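Long-range contact in biotin protein ligase-like protein of unknown function (Silicibacter sp., PDB 3BFM), which is of unknown function but belongs to the biotin/lipoate protein ligase family and binds calcium ions in the crystal: residues Leu91-Ala96 with Gly184-Leu189. Sequence-based numbering, arbitrary orientation.
Sequences LDWNGA and GEWRGL
Leu-91 sends its backbone N-H to the carbonyl O of Leu-189, a nearly straight bond (N to O 2.8 Å) that arrives from above the carbonyl plane. Its side chain lies alongside that of Leu-189, and its branch methyl CD1 fits against two side chains of helix 179-189, CD1 of Leu-189 and the indole of Trp-186, 3.5 Å from CD1 of the latter. At Asp-92 the polar link is indirect: one water donates to Asp-92 O and accepts from Trp-186 NE1 (2.9 Å), so the buried indole N-H is satisfied. Asp-92 OD1 takes the N-H of Asn-94 in an Asx turn and makes a salt bridge with Arg-197 of strand 196-199. Trp-93 meets the far edge of the indole, its CA 3.9 Å from Trp-186 CZ2; its own NE1 bonds to Phe-213 O. With CG anti to the backbone N (chi1 -172°), Trp-186 sends its indole across to Leu-91 and Trp-93. Replacing Trp-186 by an alanine is likely to open a gap beside both and leave the water without its indole donor. Asn-94 OD1 receives the N-H of Ala-96 in a second Asx turn. Gly-95, at positive phi (102°), completes a type I turn with a G1 beta bulge, the hairpin loop joining strands 89-91 and 96-99, here packed on helix 179-189.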
loop_
_atom_site.group_PDB
_atom_site.type_symbol
_atom_site.label_atom_id
_atom_site.label_comp_id
_atom_site.label_asym_id
_atom_site.label_seq_id
_atom_site.Cartn_x
_atom_site.Cartn_y
_atom_site.Cartn_z
ATOM N N LEU A 91 6.166 23.327 -10.143
ATOM C CA LEU A 91 6.615 22.926 -8.824
ATOM C C LEU A 91 7.839 23.709 -8.399
ATOM O O LEU A 91 8.857 23.705 -9.093
ATOM C CB LEU A 91 6.945 21.427 -8.822
ATOM C CG LEU A 91 5.865 20.431 -9.271
ATOM C CD1 LEU A 91 6.470 18.989 -9.400
ATOM C CD2 LEU A 91 4.641 20.481 -8.317
ATOM N N ASP A 92 7.764 24.384 -7.264
ATOM C CA ASP A 92 8.953 24.993 -6.711
ATOM C C ASP A 92 9.820 23.945 -5.979
ATOM O O ASP A 92 9.343 22.963 -5.372
ATOM C CB ASP A 92 8.576 26.143 -5.779
ATOM C CG ASP A 92 9.737 27.058 -5.450
ATOM O OD1 ASP A 92 10.748 26.572 -4.889
ATOM O OD2 ASP A 92 9.604 28.287 -5.725
ATOM N N TRP A 93 11.133 24.180 -6.001
ATOM C CA TRP A 93 12.066 23.290 -5.330
ATOM C C TRP A 93 11.700 23.112 -3.847
ATOM O O TRP A 93 11.828 22.013 -3.283
ATOM C CB TRP A 93 13.473 23.883 -5.468
ATOM C CG TRP A 93 14.516 23.139 -4.768
ATOM C CD1 TRP A 93 15.160 22.032 -5.189
ATOM C CD2 TRP A 93 15.055 23.462 -3.487
ATOM N NE1 TRP A 93 16.058 21.621 -4.240
ATOM C CE2 TRP A 93 16.004 22.475 -3.171
ATOM C CE3 TRP A 93 14.791 24.457 -2.564
ATOM C CZ2 TRP A 93 16.725 22.495 -1.983
ATOM C CZ3 TRP A 93 15.483 24.474 -1.388
ATOM C CH2 TRP A 93 16.443 23.509 -1.103
ATOM N N ASN A 94 11.250 24.198 -3.237
ATOM C CA ASN A 94 10.893 24.232 -1.791
ATOM C C ASN A 94 9.536 23.667 -1.450
ATOM O O ASN A 94 9.144 23.657 -0.285
ATOM C CB ASN A 94 11.043 25.623 -1.197
ATOM C CG ASN A 94 10.018 26.641 -1.714
ATOM O OD1 ASN A 94 8.974 26.308 -2.305
ATOM N ND2 ASN A 94 10.364 27.913 -1.553
ATOM N N GLY A 95 8.826 23.195 -2.459
ATOM C CA GLY A 95 7.510 22.613 -2.246
ATOM C C GLY A 95 6.321 23.496 -2.599
ATOM O O GLY A 95 5.186 22.991 -2.654
ATOM N N ALA A 96 6.535 24.785 -2.812
ATOM C CA ALA A 96 5.457 25.658 -3.232
ATOM C C ALA A 96 4.861 25.233 -4.562
ATOM O O ALA A 96 5.547 24.655 -5.439
ATOM C CB ALA A 96 5.911 27.120 -3.289
ATOM N N GLY A 184 13.696 13.526 -14.423
ATOM C CA GLY A 184 13.266 14.114 -15.687
ATOM C C GLY A 184 11.879 14.685 -15.635
ATOM O O GLY A 184 11.653 15.795 -16.111
ATOM N N GLU A 185 10.936 13.942 -15.045
ATOM C CA GLU A 185 9.568 14.431 -14.931
ATOM C C GLU A 185 9.548 15.723 -14.137
ATOM O O GLU A 185 8.871 16.695 -14.532
ATOM C CB GLU A 185 8.673 13.413 -14.236
ATOM C CG GLU A 185 8.401 12.172 -15.044
ATOM C CD GLU A 185 7.754 12.456 -16.386
ATOM O OE1 GLU A 185 6.797 13.266 -16.425
ATOM O OE2 GLU A 185 8.209 11.870 -17.397
ATOM N N TRP A 186 10.290 15.729 -13.025
ATOM C CA TRP A 186 10.318 16.874 -12.112
ATOM C C TRP A 186 10.975 18.100 -12.763
ATOM O O TRP A 186 10.448 19.223 -12.688
ATOM C CB TRP A 186 11.000 16.528 -10.772
ATOM C CG TRP A 186 10.840 17.619 -9.805
ATOM C CD1 TRP A 186 9.781 17.816 -8.956
ATOM C CD2 TRP A 186 11.713 18.728 -9.618
ATOM N NE1 TRP A 186 9.938 18.996 -8.266
ATOM C CE2 TRP A 186 11.135 19.553 -8.635
ATOM C CE3 TRP A 186 12.959 19.078 -10.146
ATOM C CZ2 TRP A 186 11.730 20.705 -8.192
ATOM C CZ3 TRP A 186 13.561 20.261 -9.700
ATOM C CH2 TRP A 186 12.950 21.049 -8.729
ATOM N N ARG A 187 12.082 17.881 -13.459
ATOM C CA ARG A 187 12.758 18.994 -14.136
ATOM C C ARG A 187 11.839 19.725 -15.120
ATOM O O ARG A 187 11.883 20.947 -15.190
ATOM C CB ARG A 187 14.046 18.509 -14.842
ATOM C CG ARG A 187 14.643 19.513 -15.812
ATOM C CD ARG A 187 15.925 18.999 -16.443
ATOM N NE ARG A 187 16.698 20.124 -16.981
ATOM C CZ ARG A 187 17.611 20.823 -16.305
ATOM N NH1 ARG A 187 17.919 20.537 -15.043
ATOM N NH2 ARG A 187 18.246 21.822 -16.906
ATOM N N GLY A 188 10.992 18.995 -15.833
ATOM C CA GLY A 188 10.044 19.603 -16.756
ATOM C C GLY A 188 9.001 20.497 -16.115
ATOM O O GLY A 188 8.449 21.380 -16.771
ATOM N N LEU A 189 8.717 20.251 -14.834
ATOM C CA LEU A 189 7.740 21.008 -14.061
ATOM C C LEU A 189 8.343 22.046 -13.150
ATOM O O LEU A 189 7.611 22.857 -12.547
ATOM C CB LEU A 189 6.921 20.032 -13.223
ATOM C CG LEU A 189 6.192 18.972 -14.034
ATOM C CD1 LEU A 189 5.540 17.966 -13.085
ATOM C CD2 LEU A 189 5.157 19.612 -14.969
HETATM O O HOH W 1 9.386 20.166 -5.662
#